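Local atomic coordinates of putative transcriptional regulator, sugar-binding family (Arthrobacter aurescens, PDB entry 3NZE), a protein that probably acts as a sugar-responsive transcriptional regulator of the SorC family, binding DNA and, through the domain described here, a carbohydrate effector. Residues R150-D162 / L183-F197. Residues are numbered along the deposited sequence; the frame is centred on the assembly and turned at random.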
ATOM      1  N   ARG A 150       9.142   9.130  10.991  1.00 24.97           N
ATOM      2  CA  ARG A 150       9.808  10.246  10.330  1.00 25.16           C
ATOM      3  C   ARG A 150       9.710  10.200   8.805  1.00 26.77           C
ATOM      4  O   ARG A 150      10.356  10.995   8.126  1.00 23.38           O
ATOM      5  CB  ARG A 150      11.289  10.286  10.713  1.00 25.02           C
ATOM      6  CG  ARG A 150      11.580  10.564  12.186  1.00 30.02           C
ATOM      7  CD  ARG A 150      13.033  10.177  12.525  1.00 32.70           C
ATOM      8  NE  ARG A 150      13.985  10.915  11.700  1.00 37.55           N
ATOM      9  CZ  ARG A 150      15.236  10.537  11.457  1.00 39.81           C
ATOM     10  NH1 ARG A 150      15.711   9.413  11.973  1.00 37.81           N
ATOM     11  NH2 ARG A 150      16.015  11.285  10.681  1.00 42.59           N
HETATM   12  N   MSE A 151       8.935   9.273   8.245  1.00 22.99           N
HETATM   13  CA  MSE A 151       8.945   9.139   6.785  1.00 17.71           C
HETATM   14  C   MSE A 151       8.472  10.394   6.036  1.00 18.87           C
HETATM   15  O   MSE A 151       7.559  11.094   6.477  1.00 25.75           O
HETATM   16  CB  MSE A 151       8.160   7.916   6.311  1.00 18.99           C
HETATM   17  CG  MSE A 151       6.678   8.012   6.513  1.00 21.02           C
HETATM   18 SE   MSE A 151       5.841   6.359   5.901  0.74 22.87          SE
HETATM   19  CE  MSE A 151       4.902   5.914   7.551  1.00 21.51           C
ATOM     20  N   SER A 152       9.118  10.650   4.906  1.00 17.60           N
ATOM     21  CA  SER A 152       8.808  11.804   4.059  1.00 28.49           C
ATOM     22  C   SER A 152       7.710  11.433   3.067  1.00 22.07           C
ATOM     23  O   SER A 152       6.815  12.238   2.774  1.00 20.12           O
ATOM     24  CB  SER A 152      10.053  12.246   3.281  1.00 28.52           C
ATOM     25  OG  SER A 152      11.252  12.063   4.020  1.00 32.10           O
ATOM     26  N   ILE A 153       7.808  10.221   2.530  1.00 17.93           N
ATOM     27  CA  ILE A 153       6.795   9.706   1.611  0.71 15.67           C
ATOM     28  C   ILE A 153       6.440   8.262   1.958  1.00 20.70           C
ATOM     29  O   ILE A 153       7.226   7.540   2.593  1.00 19.25           O
ATOM     30  CB  ILE A 153       7.201   9.828   0.104  0.71 21.64           C
ATOM     31  CG1 ILE A 153       8.216   8.762  -0.302  0.71 20.59           C
ATOM     32  CG2 ILE A 153       7.705  11.242  -0.223  0.71 24.86           C
ATOM     33  CD1 ILE A 153       8.606   8.836  -1.788  0.71 22.71           C
ATOM     34  N   ALA A 154       5.227   7.855   1.595  1.00 16.51           N
ATOM     35  CA  ALA A 154       4.766   6.482   1.830  1.00 17.04           C
ATOM     36  C   ALA A 154       4.283   5.942   0.502  1.00 17.94           C
ATOM     37  O   ALA A 154       3.637   6.658  -0.249  1.00 17.40           O
ATOM     38  CB  ALA A 154       3.627   6.456   2.844  1.00 15.75           C
ATOM     39  N   ILE A 155       4.600   4.687   0.203  1.00 15.02           N
ATOM     40  CA  ILE A 155       4.161   4.082  -1.050  1.00 12.35           C
ATOM     41  C   ILE A 155       3.487   2.776  -0.732  1.00 14.99           C
ATOM     42  O   ILE A 155       4.056   1.949  -0.019  1.00 15.82           O
ATOM     43  CB  ILE A 155       5.346   3.791  -1.993  1.00 18.81           C
ATOM     44  CG1 ILE A 155       6.243   5.023  -2.124  1.00 18.29           C
ATOM     45  CG2 ILE A 155       4.831   3.347  -3.367  1.00 16.48           C
ATOM     46  CD1 ILE A 155       7.563   4.768  -2.855  1.00 17.85           C
ATOM     47  N   PHE A 156       2.287   2.573  -1.264  1.00 16.07           N
ATOM     48  CA  PHE A 156       1.494   1.408  -0.881  1.00 15.88           C
ATOM     49  C   PHE A 156       0.432   1.030  -1.893  1.00 16.65           C
ATOM     50  O   PHE A 156      -0.070   1.873  -2.640  1.00 17.09           O
ATOM     51  CB  PHE A 156       0.819   1.621   0.479  1.00 16.21           C
ATOM     52  CG  PHE A 156       0.027   2.911   0.584  1.00 13.54           C
ATOM     53  CD1 PHE A 156      -1.302   2.969   0.182  1.00 13.02           C
ATOM     54  CD2 PHE A 156       0.621   4.048   1.099  1.00 15.46           C
ATOM     55  CE1 PHE A 156      -2.032   4.153   0.295  1.00 16.57           C
ATOM     56  CE2 PHE A 156      -0.102   5.241   1.222  1.00 16.84           C
ATOM     57  CZ  PHE A 156      -1.431   5.287   0.820  1.00 18.56           C
ATOM     58  N   GLY A 157       0.070  -0.250  -1.880  1.00 13.98           N
ATOM     59  CA  GLY A 157      -1.112  -0.718  -2.574  1.00 15.53           C
ATOM     60  C   GLY A 157      -2.282  -0.797  -1.600  1.00 16.01           C
ATOM     61  O   GLY A 157      -2.210  -0.305  -0.473  1.00 19.16           O
ATOM     62  N   VAL A 158      -3.373  -1.415  -2.038  1.00 15.73           N
ATOM     63  CA  VAL A 158      -4.575  -1.503  -1.215  1.00 19.00           C
ATOM     64  C   VAL A 158      -5.122  -2.923  -1.253  1.00 21.08           C
ATOM     65  O   VAL A 158      -5.311  -3.492  -2.334  1.00 23.85           O
ATOM     66  CB  VAL A 158      -5.674  -0.544  -1.727  1.00 20.81           C
ATOM     67  CG1 VAL A 158      -6.921  -0.620  -0.843  1.00 24.84           C
ATOM     68  CG2 VAL A 158      -5.157   0.889  -1.760  1.00 20.56           C
ATOM     69  N   GLY A 159      -5.364  -3.495  -0.075  1.00 18.86           N
ATOM     70  CA  GLY A 159      -6.049  -4.771   0.014  1.00 21.55           C
ATOM     71  C   GLY A 159      -7.543  -4.530  -0.062  1.00 21.80           C
ATOM     72  O   GLY A 159      -8.021  -3.450   0.293  1.00 22.79           O
ATOM     73  N   SER A 160      -8.288  -5.528  -0.525  1.00 19.83           N
ATOM     74  CA  SER A 160      -9.723  -5.368  -0.709  1.00 19.61           C
ATOM     75  C   SER A 160     -10.466  -6.623  -0.273  1.00 25.22           C
ATOM     76  O   SER A 160     -10.063  -7.740  -0.600  1.00 25.01           O
ATOM     77  CB  SER A 160     -10.044  -5.047  -2.170  1.00 27.25           C
ATOM     78  OG  SER A 160     -11.365  -4.543  -2.308  1.00 30.69           O
ATOM     79  N   VAL A 161     -11.537  -6.425   0.484  1.00 32.40           N
ATOM     80  CA  VAL A 161     -12.416  -7.513   0.880  1.00 42.65           C
ATOM     81  C   VAL A 161     -13.619  -7.471  -0.053  1.00 54.09           C
ATOM     82  O   VAL A 161     -14.300  -6.450  -0.142  1.00 57.51           O
ATOM     83  CB  VAL A 161     -12.895  -7.344   2.334  1.00 33.44           C
ATOM     84  CG1 VAL A 161     -13.624  -8.595   2.803  1.00 39.73           C
ATOM     85  CG2 VAL A 161     -11.720  -7.026   3.252  1.00 27.47           C
ATOM     86  N   ASP A 162     -13.877  -8.569  -0.756  1.00 67.03           N
ATOM     87  CA  ASP A 162     -14.976  -8.594  -1.717  1.00 80.76           C
ATOM     88  C   ASP A 162     -16.262  -9.095  -1.068  1.00 84.49           C
ATOM     89  O   ASP A 162     -16.225  -9.897  -0.134  1.00 85.95           O
ATOM     90  CB  ASP A 162     -14.615  -9.458  -2.931  1.00 88.23           C
ATOM     91  CG  ASP A 162     -15.285  -8.976  -4.216  1.00 93.54           C
ATOM     92  OD1 ASP A 162     -16.502  -9.217  -4.390  1.00 93.54           O
ATOM     93  OD2 ASP A 162     -14.591  -8.355  -5.054  1.00 94.92           O
ATOM     94  N   LEU A 183     -13.752  -9.501   9.929  1.00 49.49           N
ATOM     95  CA  LEU A 183     -13.783  -8.431   8.977  1.00 48.52           C
ATOM     96  C   LEU A 183     -15.209  -8.054   8.565  1.00 37.06           C
ATOM     97  O   LEU A 183     -15.578  -6.941   8.646  1.00 37.30           O
ATOM     98  CB  LEU A 183     -12.941  -8.805   7.770  1.00 55.64           C
ATOM     99  CG  LEU A 183     -11.478  -8.359   7.653  1.00 59.89           C
ATOM    100  CD1 LEU A 183     -10.896  -8.214   8.952  1.00 58.69           C
ATOM    101  CD2 LEU A 183     -10.724  -9.315   6.868  1.00 61.87           C
ATOM    102  N   ALA A 184     -15.996  -8.996   8.108  1.00 35.68           N
ATOM    103  CA  ALA A 184     -17.391  -8.741   7.770  1.00 34.95           C
ATOM    104  C   ALA A 184     -18.152  -8.158   8.970  1.00 40.69           C
ATOM    105  O   ALA A 184     -18.966  -7.249   8.820  1.00 45.56           O
ATOM    106  CB  ALA A 184     -18.055 -10.024   7.281  1.00 43.57           C
ATOM    107  N   ALA A 185     -17.865  -8.687  10.157  1.00 37.60           N
ATOM    108  CA  ALA A 185     -18.512  -8.248  11.392  1.00 43.61           C
ATOM    109  C   ALA A 185     -18.346  -6.749  11.626  1.00 47.67           C
ATOM    110  O   ALA A 185     -19.218  -6.103  12.201  1.00 52.14           O
ATOM    111  CB  ALA A 185     -17.963  -9.031  12.582  1.00 41.51           C
ATOM    112  N   ASP A 186     -17.225  -6.198  11.169  1.00 42.46           N
ATOM    113  CA  ASP A 186     -16.911  -4.792  11.404  1.00 36.84           C
ATOM    114  C   ASP A 186     -17.027  -3.923  10.147  1.00 39.17           C
ATOM    115  O   ASP A 186     -16.505  -2.810  10.117  1.00 34.58           O
ATOM    116  CB  ASP A 186     -15.500  -4.664  11.988  1.00 35.67           C
ATOM    117  CG  ASP A 186     -15.365  -5.320  13.351  1.00 40.38           C
ATOM    118  OD1 ASP A 186     -14.298  -5.905  13.630  1.00 36.48           O
ATOM    119  OD2 ASP A 186     -16.325  -5.250  14.143  1.00 42.78           O
ATOM    120  N   ASP A 187     -17.726  -4.426   9.128  1.00 35.24           N
ATOM    121  CA  ASP A 187     -17.850  -3.754   7.828  1.00 37.07           C
ATOM    122  C   ASP A 187     -16.495  -3.345   7.242  1.00 31.80           C
ATOM    123  O   ASP A 187     -16.369  -2.274   6.647  1.00 26.97           O
ATOM    124  CB  ASP A 187     -18.773  -2.527   7.894  1.00 42.13           C
ATOM    125  CG  ASP A 187     -19.142  -1.991   6.503  1.00 53.16           C
ATOM    126  OD1 ASP A 187     -20.128  -2.499   5.928  1.00 64.18           O
ATOM    127  OD2 ASP A 187     -18.454  -1.074   5.979  1.00 42.77           O
ATOM    128  N   VAL A 188     -15.486  -4.195   7.412  1.00 28.03           N
ATOM    129  CA  VAL A 188     -14.164  -3.905   6.856  1.00 26.13           C
ATOM    130  C   VAL A 188     -14.180  -4.116   5.342  1.00 26.02           C
ATOM    131  O   VAL A 188     -14.744  -5.098   4.860  1.00 23.86           O
ATOM    132  CB  VAL A 188     -13.087  -4.783   7.512  1.00 26.05           C
ATOM    133  CG1 VAL A 188     -11.740  -4.625   6.788  1.00 20.31           C
ATOM    134  CG2 VAL A 188     -12.963  -4.437   8.990  1.00 24.81           C
ATOM    135  N   VAL A 189     -13.584  -3.190   4.591  1.00 20.64           N
ATOM    136  CA  VAL A 189     -13.582  -3.301   3.129  1.00 19.43           C
ATOM    137  C   VAL A 189     -12.185  -3.481   2.536  1.00 23.23           C
ATOM    138  O   VAL A 189     -12.049  -3.818   1.362  1.00 21.97           O
ATOM    139  CB  VAL A 189     -14.288  -2.103   2.434  1.00 22.09           C
ATOM    140  CG1 VAL A 189     -15.741  -2.031   2.874  1.00 23.42           C
ATOM    141  CG2 VAL A 189     -13.586  -0.805   2.747  1.00 21.14           C
ATOM    142  N   GLY A 190     -11.149  -3.268   3.340  1.00 19.19           N
ATOM    143  CA  GLY A 190      -9.799  -3.311   2.813  1.00 18.78           C
ATOM    144  C   GLY A 190      -8.737  -2.892   3.807  1.00 22.00           C
ATOM    145  O   GLY A 190      -9.015  -2.690   4.992  1.00 18.62           O
ATOM    146  N   ASP A 191      -7.506  -2.753   3.323  1.00 18.46           N
ATOM    147  CA  ASP A 191      -6.398  -2.405   4.195  1.00 18.80           C
ATOM    148  C   ASP A 191      -5.326  -1.651   3.446  1.00 18.07           C
ATOM    149  O   ASP A 191      -5.202  -1.758   2.227  1.00 17.99           O
ATOM    150  CB  ASP A 191      -5.766  -3.657   4.845  1.00 21.06           C
ATOM    151  CG  ASP A 191      -4.756  -4.367   3.925  1.00 22.13           C
ATOM    152  OD1 ASP A 191      -5.177  -5.251   3.152  1.00 21.41           O
ATOM    153  OD2 ASP A 191      -3.541  -4.045   3.971  1.00 22.58           O
ATOM    154  N   VAL A 192      -4.562  -0.872   4.197  1.00 19.97           N
ATOM    155  CA  VAL A 192      -3.287  -0.386   3.715  1.00 16.83           C
ATOM    156  C   VAL A 192      -2.251  -0.815   4.731  1.00 17.72           C
ATOM    157  O   VAL A 192      -2.416  -0.578   5.934  1.00 18.01           O
ATOM    158  CB  VAL A 192      -3.286   1.135   3.585  1.00 17.82           C
ATOM    159  CG1 VAL A 192      -1.856   1.648   3.522  1.00 20.41           C
ATOM    160  CG2 VAL A 192      -4.064   1.535   2.339  1.00 18.91           C
ATOM    161  N   ALA A 193      -1.192  -1.466   4.251  1.00 17.64           N
ATOM    162  CA  ALA A 193      -0.096  -1.928   5.113  1.00 21.95           C
ATOM    163  C   ALA A 193      -0.566  -2.867   6.234  1.00 20.82           C
ATOM    164  O   ALA A 193       0.031  -2.916   7.317  1.00 20.68           O
ATOM    165  CB  ALA A 193       0.664  -0.719   5.691  1.00 24.90           C
ATOM    166  N   THR A 194      -1.629  -3.613   5.946  1.00 19.35           N
ATOM    167  CA  THR A 194      -2.266  -4.544   6.882  1.00 23.15           C
ATOM    168  C   THR A 194      -3.061  -3.867   8.006  1.00 18.59           C
ATOM    169  O   THR A 194      -3.462  -4.525   8.965  1.00 21.19           O
ATOM    170  CB  THR A 194      -1.298  -5.651   7.439  1.00 20.15           C
ATOM    171  OG1 THR A 194      -0.504  -5.135   8.516  1.00 24.85           O
ATOM    172  CG2 THR A 194      -0.412  -6.205   6.331  1.00 21.90           C
ATOM    173  N   VAL A 195      -3.304  -2.559   7.881  1.00 17.59           N
ATOM    174  CA  VAL A 195      -4.201  -1.860   8.800  1.00 16.25           C
ATOM    175  C   VAL A 195      -5.538  -1.636   8.097  1.00 17.66           C
ATOM    176  O   VAL A 195      -5.604  -0.970   7.065  1.00 20.43           O
ATOM    177  CB  VAL A 195      -3.640  -0.504   9.279  1.00 17.80           C
ATOM    178  CG1 VAL A 195      -4.567   0.132  10.330  1.00 20.43           C
ATOM    179  CG2 VAL A 195      -2.238  -0.665   9.853  1.00 18.80           C
ATOM    180  N   PHE A 196      -6.592  -2.210   8.656  1.00 20.24           N
ATOM    181  CA  PHE A 196      -7.888  -2.281   7.993  1.00 20.22           C
ATOM    182  C   PHE A 196      -8.768  -1.064   8.227  1.00 19.16           C
ATOM    183  O   PHE A 196      -8.607  -0.341   9.222  1.00 19.40           O
ATOM    184  CB  PHE A 196      -8.613  -3.541   8.461  1.00 23.43           C
ATOM    185  CG  PHE A 196      -7.882  -4.810   8.112  1.00 22.45           C
ATOM    186  CD1 PHE A 196      -8.187  -5.489   6.949  1.00 18.03           C
ATOM    187  CD2 PHE A 196      -6.877  -5.301   8.936  1.00 26.87           C
ATOM    188  CE1 PHE A 196      -7.503  -6.653   6.603  1.00 19.56           C
ATOM    189  CE2 PHE A 196      -6.192  -6.468   8.604  1.00 28.08           C
ATOM    190  CZ  PHE A 196      -6.509  -7.141   7.433  1.00 24.10           C
ATOM    191  N   PHE A 197      -9.695  -0.839   7.299  1.00 17.82           N
ATOM    192  CA  PHE A 197     -10.654   0.266   7.419  1.00 18.77           C
ATOM    193  C   PHE A 197     -12.026  -0.124   6.873  1.00 21.20           C
ATOM    194  O   PHE A 197     -12.152  -1.107   6.134  1.00 19.91           O
ATOM    195  CB  PHE A 197     -10.132   1.484   6.671  1.00 20.05           C
ATOM    196  CG  PHE A 197      -9.628   1.168   5.295  1.00 19.61           C
ATOM    197  CD1 PHE A 197     -10.511   0.863   4.271  1.00 18.38           C
ATOM    198  CD2 PHE A 197      -8.264   1.142   5.031  1.00 19.34           C
ATOM    199  CE1 PHE A 197     -10.054   0.566   2.993  1.00 16.76           C
ATOM    200  CE2 PHE A 197      -7.789   0.836   3.758  1.00 18.66           C
ATOM    201  CZ  PHE A 197      -8.694   0.547   2.734  1.00 17.17           C
TER
HETATM  202  O   HOH W   1      -0.997  -1.895   1.456  1.00 18.80           O
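Leu183 lies on helix 177-185, and its CD2 meets Val161 CG2 in a loose contact where the strand of 150-162 runs out. The strand 188-192 that follows pairs antiparallel with the far end of strand 153-160 and turns back as a β-hairpin, an antiparallel addition to the otherwise parallel sheet of this Rossmann-like sugar-binding domain. A Schellman motif with Asp187 at positive phi ends the helix and leads into this strand. Val188 CG1 adds a second apolar neighbour for Val161 CG2. Val189 O accepts an almost straight bond from Val161 N (2.8 Å, 178° at the hydrogen), although the donor stands well above the carbonyl plane, and the same oxygen receives a CA-H···O contact from Ser160. The two backbones approach most closely at the non-hydrogen-bonded pair Ser160-Gly190, CA to CA 4.1 Å, and Gly190 CA also lies 3.1 Å from Gly159 O. Asp191 and Gly159 form the hydrogen-bonded pair, with Gly159 N giving the shorter bond (2.9 Å to Asp191 O). The carboxylate of Asp191 is divided: OD1 lies 3.3 Å from Gly159 CA and is bonded to the hydroxyl of Tyr170, whereas OD2 accepts Thr194 N in an Asx motif that braces the type I' turn from Val192 to Val195. Val192 sets CG1 anti to its backbone N (chi1 162°), over one face of the Phe156 ring in a CH-pi contact 3.9 Å from the centroid, while CG2 reaches the ring rim at CD1. Leu220 of helix 217-221 also touches Val192, and Cys228 touches Phe156. Past the Gly159-Asp191 pair a water links the chains, accepting from Ala193 N and donating to Gly157 O. On the returning strand, Phe197 presents its ring edge to Val158, CZ lying 4.2 Å from CG1.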